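Local atomic coordinates of putative endonuclease/exonuclease/phosphatase family protein (Bacteroides thetaiotaomicron, PDB entry 3MPR), a protein that belongs to the endonuclease/exonuclease/phosphatase family and probably acts as a metal-dependent hydrolase, possibly a nuclease. Residues A[33-38]-A[58-63]; A[68-73]-A[125-130]. One frame throughout, in Å; residues are numbered along the deposited sequence.

Contact 1: residues A[33-38]-A[58-63]; sequences PVIAQM and KDMKEA
Two bends in the side chain of M60, at chi2 (-66°) and chi3 (-52°), fold its terminal methyl back toward helix 33-38, where I35 keeps CG1 beside its backbone N and leaves the CG2 methyl as the branch that faces M60. This is helix-helix packing in the alpha/beta sandwich of the DNase I-like fold: helices 28-41 and 54-63 lie on the outer side of the seven-stranded sheet, and their axes cross here at -49°. M60, present as selenomethionine, brings its CE to 3.8 Å from I35 CG2, and its SE lies 4.0 Å from the same methyl. The two side chains meet at about a right angle, one branch of the isoleucine set across the flexible end of the other chain. A long unbranched residue suits this place because its bond from CA does not point straight at the neighbouring helix, and the bends bring its end across. The same CE also rests against the helix backbone, 4.1 Å from A36 CA.

A36 sends its one methyl straight at the other helix, and small residues on both sides let the backbones come together: A36 and A63 have their CA atoms 6.1 Å apart. W28 and Y32 of helix 28-41 also pack on M60, while Y12 of strand 5-13 touches I35, joining the contact to the sheet beneath. E51, a magnesium-binding residue, has its side chain about 10 Å from that of I35, although no magnesium is bound to this chain here. Q37 NE2 hydrogen-bonds the backbone O of R207 and the hydroxyl of Y206, both of the second subunit. Between the helices, A36 CB lies 3.5 Å from A63 CB and 3.9 Å from A63 O.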
ATOM      1  N   PRO A  33       2.610  13.366  10.258  1.00 11.07           N
ATOM      2  CA  PRO A  33       1.199  13.019  10.091  1.00 10.16           C
ATOM      3  C   PRO A  33       0.998  12.068   8.905  1.00  9.63           C
ATOM      4  O   PRO A  33       0.127  11.207   8.967  1.00  9.14           O
ATOM      5  CB  PRO A  33       0.536  14.374   9.832  1.00 12.55           C
ATOM      6  CG  PRO A  33       1.437  15.363  10.561  1.00 14.55           C
ATOM      7  CD  PRO A  33       2.825  14.823  10.277  1.00 13.56           C
ATOM      8  N   VAL A  34       1.807  12.207   7.859  1.00  8.76           N
ATOM      9  CA  VAL A  34       1.751  11.285   6.709  1.00  9.26           C
ATOM     10  C   VAL A  34       2.271   9.891   7.086  1.00 10.47           C
ATOM     11  O   VAL A  34       1.660   8.869   6.750  1.00 12.02           O
ATOM     12  CB  VAL A  34       2.557  11.845   5.511  1.00  9.68           C
ATOM     13  CG1 VAL A  34       2.417  10.934   4.287  1.00  8.47           C
ATOM     14  CG2 VAL A  34       2.079  13.260   5.171  1.00 13.15           C
ATOM     15  N   ILE A  35       3.404   9.847   7.783  1.00  6.27           N
ATOM     16  CA  ILE A  35       3.909   8.589   8.334  1.00 11.05           C
ATOM     17  C   ILE A  35       2.811   7.852   9.113  1.00 10.33           C
ATOM     18  O   ILE A  35       2.594   6.660   8.906  1.00 11.51           O
ATOM     19  CB  ILE A  35       5.142   8.821   9.241  1.00  8.78           C
ATOM     20  CG1 ILE A  35       6.325   9.339   8.422  1.00 11.79           C
ATOM     21  CG2 ILE A  35       5.513   7.539  10.017  1.00 10.69           C
ATOM     22  CD1 ILE A  35       7.537   9.777   9.269  1.00  9.78           C
ATOM     23  N   ALA A  36       2.111   8.559  10.000  1.00  9.41           N
ATOM     24  CA  ALA A  36       1.059   7.930  10.803  1.00  9.99           C
ATOM     25  C   ALA A  36      -0.070   7.408   9.925  1.00 10.37           C
ATOM     26  O   ALA A  36      -0.545   6.294  10.124  1.00  8.44           O
ATOM     27  CB  ALA A  36       0.507   8.892  11.870  1.00  6.91           C
ATOM     28  N   GLN A  37      -0.499   8.204   8.950  1.00  7.65           N
ATOM     29  CA  GLN A  37      -1.480   7.713   7.978  1.00 12.55           C
ATOM     30  C   GLN A  37      -1.035   6.429   7.267  1.00 12.66           C
ATOM     31  O   GLN A  37      -1.846   5.531   7.052  1.00  8.12           O
ATOM     32  CB  GLN A  37      -1.859   8.791   6.958  1.00 10.29           C
ATOM     33  CG  GLN A  37      -2.847   9.835   7.506  1.00 15.38           C
ATOM     34  CD  GLN A  37      -3.947  10.166   6.512  1.00 18.64           C
ATOM     35  OE1 GLN A  37      -3.751  10.977   5.608  1.00 19.38           O
ATOM     36  NE2 GLN A  37      -5.110   9.516   6.660  1.00 14.84           N
HETATM   37  N   MSE A  38       0.239   6.330   6.894  1.00  7.76           N
HETATM   38  CA  MSE A  38       0.707   5.105   6.225  1.00 10.75           C
HETATM   39  C   MSE A  38       0.608   3.883   7.134  1.00 11.35           C
HETATM   40  O   MSE A  38       0.194   2.806   6.700  1.00 10.30           O
HETATM   41  CB  MSE A  38       2.144   5.252   5.744  1.00 10.10           C
HETATM   42  CG  MSE A  38       2.334   6.323   4.688  1.00 14.85           C
HETATM   43 SE   MSE A  38       4.148   6.282   3.969  1.00 27.14          SE
HETATM   44  CE  MSE A  38       4.089   4.519   3.166  1.00 11.35           C
ATOM     45  N   LYS A  58       6.309  10.540  21.147  1.00 12.41           N
ATOM     46  CA  LYS A  58       5.055  11.024  21.728  1.00  9.56           C
ATOM     47  C   LYS A  58       4.103  11.540  20.648  1.00  8.60           C
ATOM     48  O   LYS A  58       2.897  11.323  20.711  1.00 13.77           O
ATOM     49  CB  LYS A  58       5.342  12.108  22.776  1.00  7.93           C
ATOM     50  CG  LYS A  58       5.854  11.507  24.080  1.00 14.01           C
ATOM     51  CD  LYS A  58       6.288  12.575  25.061  1.00 16.25           C
ATOM     52  CE  LYS A  58       6.803  11.948  26.353  1.00 18.75           C
ATOM     53  NZ  LYS A  58       7.337  13.025  27.244  1.00 29.26           N
ATOM     54  N   ASP A  59       4.658  12.226  19.657  1.00 10.35           N
ATOM     55  CA  ASP A  59       3.881  12.682  18.507  1.00 10.80           C
ATOM     56  C   ASP A  59       3.262  11.501  17.775  1.00 14.17           C
ATOM     57  O   ASP A  59       2.093  11.534  17.377  1.00 11.34           O
ATOM     58  CB  ASP A  59       4.772  13.423  17.509  1.00 11.24           C
ATOM     59  CG  ASP A  59       5.360  14.694  18.073  1.00 18.90           C
ATOM     60  OD1 ASP A  59       4.829  15.191  19.087  1.00 24.11           O
ATOM     61  OD2 ASP A  59       6.350  15.191  17.489  1.00 14.12           O
HETATM   62  N   MSE A  60       4.056  10.459  17.572  1.00 11.06           N
HETATM   63  CA  MSE A  60       3.569   9.311  16.811  1.00 11.21           C
HETATM   64  C   MSE A  60       2.463   8.602  17.569  1.00 12.44           C
HETATM   65  O   MSE A  60       1.434   8.265  16.996  1.00 11.74           O
HETATM   66  CB  MSE A  60       4.709   8.342  16.463  1.00 10.34           C
HETATM   67  CG  MSE A  60       5.664   8.875  15.402  1.00  7.75           C
HETATM   68 SE   MSE A  60       4.766   9.062  13.647  1.00 25.84          SE
HETATM   69  CE  MSE A  60       4.042   7.267  13.521  1.00 19.26           C
ATOM     70  N   LYS A  61       2.656   8.382  18.864  1.00  9.54           N
ATOM     71  CA  LYS A  61       1.603   7.751  19.650  1.00  7.43           C
ATOM     72  C   LYS A  61       0.322   8.603  19.623  1.00 10.79           C
ATOM     73  O   LYS A  61      -0.779   8.081  19.471  1.00 12.00           O
ATOM     74  CB  LYS A  61       2.075   7.483  21.083  1.00 11.36           C
ATOM     75  CG  LYS A  61       1.034   6.813  21.959  1.00 18.27           C
ATOM     76  CD  LYS A  61       1.633   6.380  23.297  1.00 17.36           C
ATOM     77  CE  LYS A  61       0.584   5.727  24.173  1.00 19.26           C
ATOM     78  NZ  LYS A  61       1.148   5.431  25.527  1.00 18.61           N
ATOM     79  N   GLU A  62       0.460   9.917  19.750  1.00 11.23           N
ATOM     80  CA  GLU A  62      -0.723  10.770  19.675  1.00 10.38           C
ATOM     81  C   GLU A  62      -1.416  10.587  18.324  1.00  9.68           C
ATOM     82  O   GLU A  62      -2.642  10.559  18.249  1.00 12.13           O
ATOM     83  CB  GLU A  62      -0.364  12.239  19.908  1.00 19.38           C
ATOM     84  CG  GLU A  62      -1.526  13.204  19.685  1.00 21.78           C
ATOM     85  CD  GLU A  62      -1.118  14.646  19.897  1.00 28.84           C
ATOM     86  OE1 GLU A  62      -0.229  15.128  19.168  1.00 29.55           O
ATOM     87  OE2 GLU A  62      -1.677  15.300  20.799  1.00 34.88           O
ATOM     88  N   ALA A  63      -0.626  10.441  17.264  1.00 13.16           N
ATOM     89  CA  ALA A  63      -1.180  10.287  15.919  1.00 12.82           C
ATOM     90  C   ALA A  63      -1.683   8.878  15.658  1.00 14.78           C
ATOM     91  O   ALA A  63      -2.297   8.627  14.620  1.00 14.75           O
ATOM     92  CB  ALA A  63      -0.144  10.668  14.863  1.00 11.72           C
TER

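Contact 2: residues A[68-73]-A[125-130]; sequences DYIGVG and GHFKCK
The ring of F127 is met obliquely by I70, whose CD1 comes to 3.9 Å from CZ at the far end of the ring. Around the same ring, Y88 stacks edge-to-face and I95 and F138 add apolar contacts. Strand 67-70 is an outermost strand of the seven-stranded sheet and strand 121-129 belongs to the six-stranded one, so the contact lies between the two sheets of the DNase I-like beta sandwich. The phenylalanine side chain leaves its own strand at an angle to the facing segment, and its ring brings CZ within reach of the isoleucine; the side chain of I70 sets out toward the facing strand and meets the ring from the opposite direction.

I70 places CG1 between its backbone N and carbonyl carbon (chi1 54°), a crowded position, then extends through chi2 so that CD1 is its leading atom. Glycine suits position 125, where a beta carbon would run into both I70 CD1 and F127 CE1. I95 and K98 of strand 93-102 also touch I70, which thus packs against both neighbouring strands, 93-102 and 121-129, of the facing sheet. On the other side of strand 67-70, Y69 turns outward to helix 54-63, and its backbone N donates a 2.8 Å hydrogen bond to D68 OD1. At the sheet-to-sheet junction itself, I70 CD1 stands 3.9 Å from G125 CA.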
ATOM      1  N   ASP A  68       0.773   1.490  21.278  1.00  9.21           N
ATOM      2  CA  ASP A  68       1.746   1.946  22.268  1.00 11.21           C
ATOM      3  C   ASP A  68       3.138   1.680  21.718  1.00 14.11           C
ATOM      4  O   ASP A  68       3.278   1.084  20.649  1.00 10.92           O
ATOM      5  CB  ASP A  68       1.561   1.216  23.592  1.00 13.84           C
ATOM      6  CG  ASP A  68       1.914   2.090  24.796  1.00 24.70           C
ATOM      7  OD1 ASP A  68       2.772   3.009  24.676  1.00 18.21           O
ATOM      8  OD2 ASP A  68       1.323   1.853  25.869  1.00 34.02           O
ATOM      9  N   TYR A  69       4.166   2.110  22.436  1.00 10.17           N
ATOM     10  CA  TYR A  69       5.527   1.766  22.039  1.00 10.45           C
ATOM     11  C   TYR A  69       6.360   1.328  23.238  1.00 14.61           C
ATOM     12  O   TYR A  69       6.029   1.633  24.383  1.00 14.56           O
ATOM     13  CB  TYR A  69       6.203   2.938  21.311  1.00  9.82           C
ATOM     14  CG  TYR A  69       6.391   4.178  22.178  1.00 15.35           C
ATOM     15  CD1 TYR A  69       5.462   5.213  22.158  1.00 17.20           C
ATOM     16  CD2 TYR A  69       7.489   4.300  23.022  1.00 25.80           C
ATOM     17  CE1 TYR A  69       5.631   6.345  22.953  1.00 24.58           C
ATOM     18  CE2 TYR A  69       7.667   5.423  23.819  1.00 23.12           C
ATOM     19  CZ  TYR A  69       6.735   6.437  23.779  1.00 28.08           C
ATOM     20  OH  TYR A  69       6.906   7.550  24.567  1.00 31.06           O
ATOM     21  N   ILE A  70       7.442   0.612  22.959  1.00 13.16           N
ATOM     22  CA  ILE A  70       8.419   0.258  23.976  1.00 13.76           C
ATOM     23  C   ILE A  70       9.789   0.596  23.424  1.00 14.70           C
ATOM     24  O   ILE A  70       9.954   0.716  22.210  1.00  9.55           O
ATOM     25  CB  ILE A  70       8.370  -1.228  24.316  1.00 11.63           C
ATOM     26  CG1 ILE A  70       8.520  -2.071  23.049  1.00 12.81           C
ATOM     27  CG2 ILE A  70       7.051  -1.581  25.022  1.00 15.02           C
ATOM     28  CD1 ILE A  70       8.541  -3.565  23.321  1.00  7.10           C
ATOM     29  N   GLY A  71      10.767   0.768  24.311  1.00 10.16           N
ATOM     30  CA  GLY A  71      12.132   1.018  23.884  1.00  7.90           C
ATOM     31  C   GLY A  71      12.671   2.292  24.501  1.00 11.59           C
ATOM     32  O   GLY A  71      11.985   3.313  24.498  1.00 16.09           O
ATOM     33  N   VAL A  72      13.895   2.242  25.019  1.00 11.54           N
ATOM     34  CA  VAL A  72      14.475   3.392  25.712  1.00 12.60           C
ATOM     35  C   VAL A  72      15.494   4.151  24.870  1.00 12.79           C
ATOM     36  O   VAL A  72      15.938   3.672  23.831  1.00 12.80           O
ATOM     37  CB  VAL A  72      15.138   2.981  27.042  1.00 12.44           C
ATOM     38  CG1 VAL A  72      14.159   2.200  27.912  1.00 15.23           C
ATOM     39  CG2 VAL A  72      16.404   2.174  26.772  1.00 13.10           C
ATOM     40  N   GLY A  73      15.861   5.345  25.332  1.00 11.84           N
ATOM     41  CA  GLY A  73      16.831   6.182  24.643  1.00  8.47           C
ATOM     42  C   GLY A  73      18.214   5.574  24.651  1.00 11.94           C
ATOM     43  O   GLY A  73      18.670   5.070  25.683  1.00 15.69           O
ATOM     44  N   GLY A 125      10.703  -6.942  22.485  1.00  9.99           N
ATOM     45  CA  GLY A 125       9.576  -7.333  23.294  1.00  7.51           C
ATOM     46  C   GLY A 125       9.263  -8.788  23.020  1.00 10.13           C
ATOM     47  O   GLY A 125       9.392  -9.255  21.892  1.00 12.24           O
ATOM     48  N   HIS A 126       8.884  -9.502  24.069  1.00  8.67           N
ATOM     49  CA  HIS A 126       8.289 -10.829  23.963  1.00  9.45           C
ATOM     50  C   HIS A 126       6.781 -10.599  23.959  1.00 12.08           C
ATOM     51  O   HIS A 126       6.209 -10.203  24.976  1.00 13.07           O
ATOM     52  CB  HIS A 126       8.730 -11.652  25.181  1.00  6.96           C
ATOM     53  CG  HIS A 126       8.099 -13.005  25.296  1.00 10.05           C
ATOM     54  ND1 HIS A 126       8.560 -13.954  26.186  1.00 12.83           N
ATOM     55  CD2 HIS A 126       7.037 -13.562  24.668  1.00 10.40           C
ATOM     56  CE1 HIS A 126       7.812 -15.040  26.096  1.00 15.99           C
ATOM     57  NE2 HIS A 126       6.878 -14.826  25.186  1.00 16.68           N
ATOM     58  N   PHE A 127       6.145 -10.807  22.808  1.00  7.43           N
ATOM     59  CA  PHE A 127       4.717 -10.529  22.658  1.00  6.85           C
ATOM     60  C   PHE A 127       3.854 -11.781  22.675  1.00  9.07           C
ATOM     61  O   PHE A 127       4.322 -12.864  22.339  1.00 12.94           O
ATOM     62  CB  PHE A 127       4.454  -9.787  21.340  1.00 10.70           C
ATOM     63  CG  PHE A 127       4.994  -8.398  21.319  1.00 12.90           C
ATOM     64  CD1 PHE A 127       6.295  -8.162  20.918  1.00  9.35           C
ATOM     65  CD2 PHE A 127       4.201  -7.324  21.702  1.00 13.17           C
ATOM     66  CE1 PHE A 127       6.807  -6.884  20.915  1.00  9.59           C
ATOM     67  CE2 PHE A 127       4.712  -6.027  21.704  1.00 13.41           C
ATOM     68  CZ  PHE A 127       6.014  -5.809  21.304  1.00 13.01           C
ATOM     69  N   LYS A 128       2.584 -11.609  23.046  1.00 10.78           N
ATOM     70  CA  LYS A 128       1.604 -12.678  22.988  1.00  9.97           C
ATOM     71  C   LYS A 128       0.347 -12.172  22.268  1.00 13.19           C
ATOM     72  O   LYS A 128      -0.247 -11.174  22.672  1.00 13.35           O
ATOM     73  CB  LYS A 128       1.239 -13.150  24.398  1.00 12.65           C
ATOM     74  CG  LYS A 128       0.254 -14.317  24.424  1.00 17.66           C
ATOM     75  CD  LYS A 128       0.049 -14.834  25.840  1.00 21.56           C
ATOM     76  CE  LYS A 128      -0.729 -16.130  25.857  1.00 23.26           C
ATOM     77  NZ  LYS A 128      -1.027 -16.570  27.249  1.00 33.70           N
ATOM     78  N   CYS A 129      -0.057 -12.871  21.214  1.00 12.64           N
ATOM     79  CA  CYS A 129      -1.234 -12.484  20.461  1.00 12.23           C
ATOM     80  C   CYS A 129      -2.484 -12.737  21.296  1.00 14.36           C
ATOM     81  O   CYS A 129      -2.683 -13.837  21.823  1.00 12.93           O
ATOM     82  CB  CYS A 129      -1.291 -13.249  19.137  1.00 13.84           C
ATOM     83  SG  CYS A 129       0.164 -12.960  18.106  1.00 15.52           S
ATOM     84  N   LYS A 130      -3.314 -11.715  21.425  1.00 16.62           N
ATOM     85  CA  LYS A 130      -4.526 -11.825  22.230  1.00 21.16           C
ATOM     86  C   LYS A 130      -5.527 -12.825  21.646  1.00 25.01           C
ATOM     87  O   LYS A 130      -6.248 -13.487  22.392  1.00 26.38           O
ATOM     88  CB  LYS A 130      -5.182 -10.455  22.411  1.00 17.49           C
ATOM     89  CG  LYS A 130      -4.410  -9.536  23.344  1.00 17.61           C
ATOM     90  CD  LYS A 130      -5.146  -8.221  23.571  1.00 21.06           C
ATOM     91  CE  LYS A 130      -4.527  -7.446  24.718  1.00 25.68           C
ATOM     92  NZ  LYS A 130      -5.193  -6.127  24.973  1.00 28.62           N
TER

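Overall arrangement
Both contacts are buried, but they lie on different sides of the same seven-stranded sheet. Contact 1 joins two helices on its outer side, where A63 is partly exposed and helix 28-41 also faces the second subunit; contact 2 joins this sheet to the six-stranded one, its three touching residues all buried and no other chain of the assembly touching its segments. Alanines let the helices approach and a bent selenomethionine (methionine by sequence) fills in beside them, whereas an aromatic ring, a branched aliphatic and a glycine fit sheet to sheet. Helix 54-63 leads into strand 67-70, and K61 NZ of contact 1 forms a 3.0 Å salt bridge with D68 OD1 of contact 2.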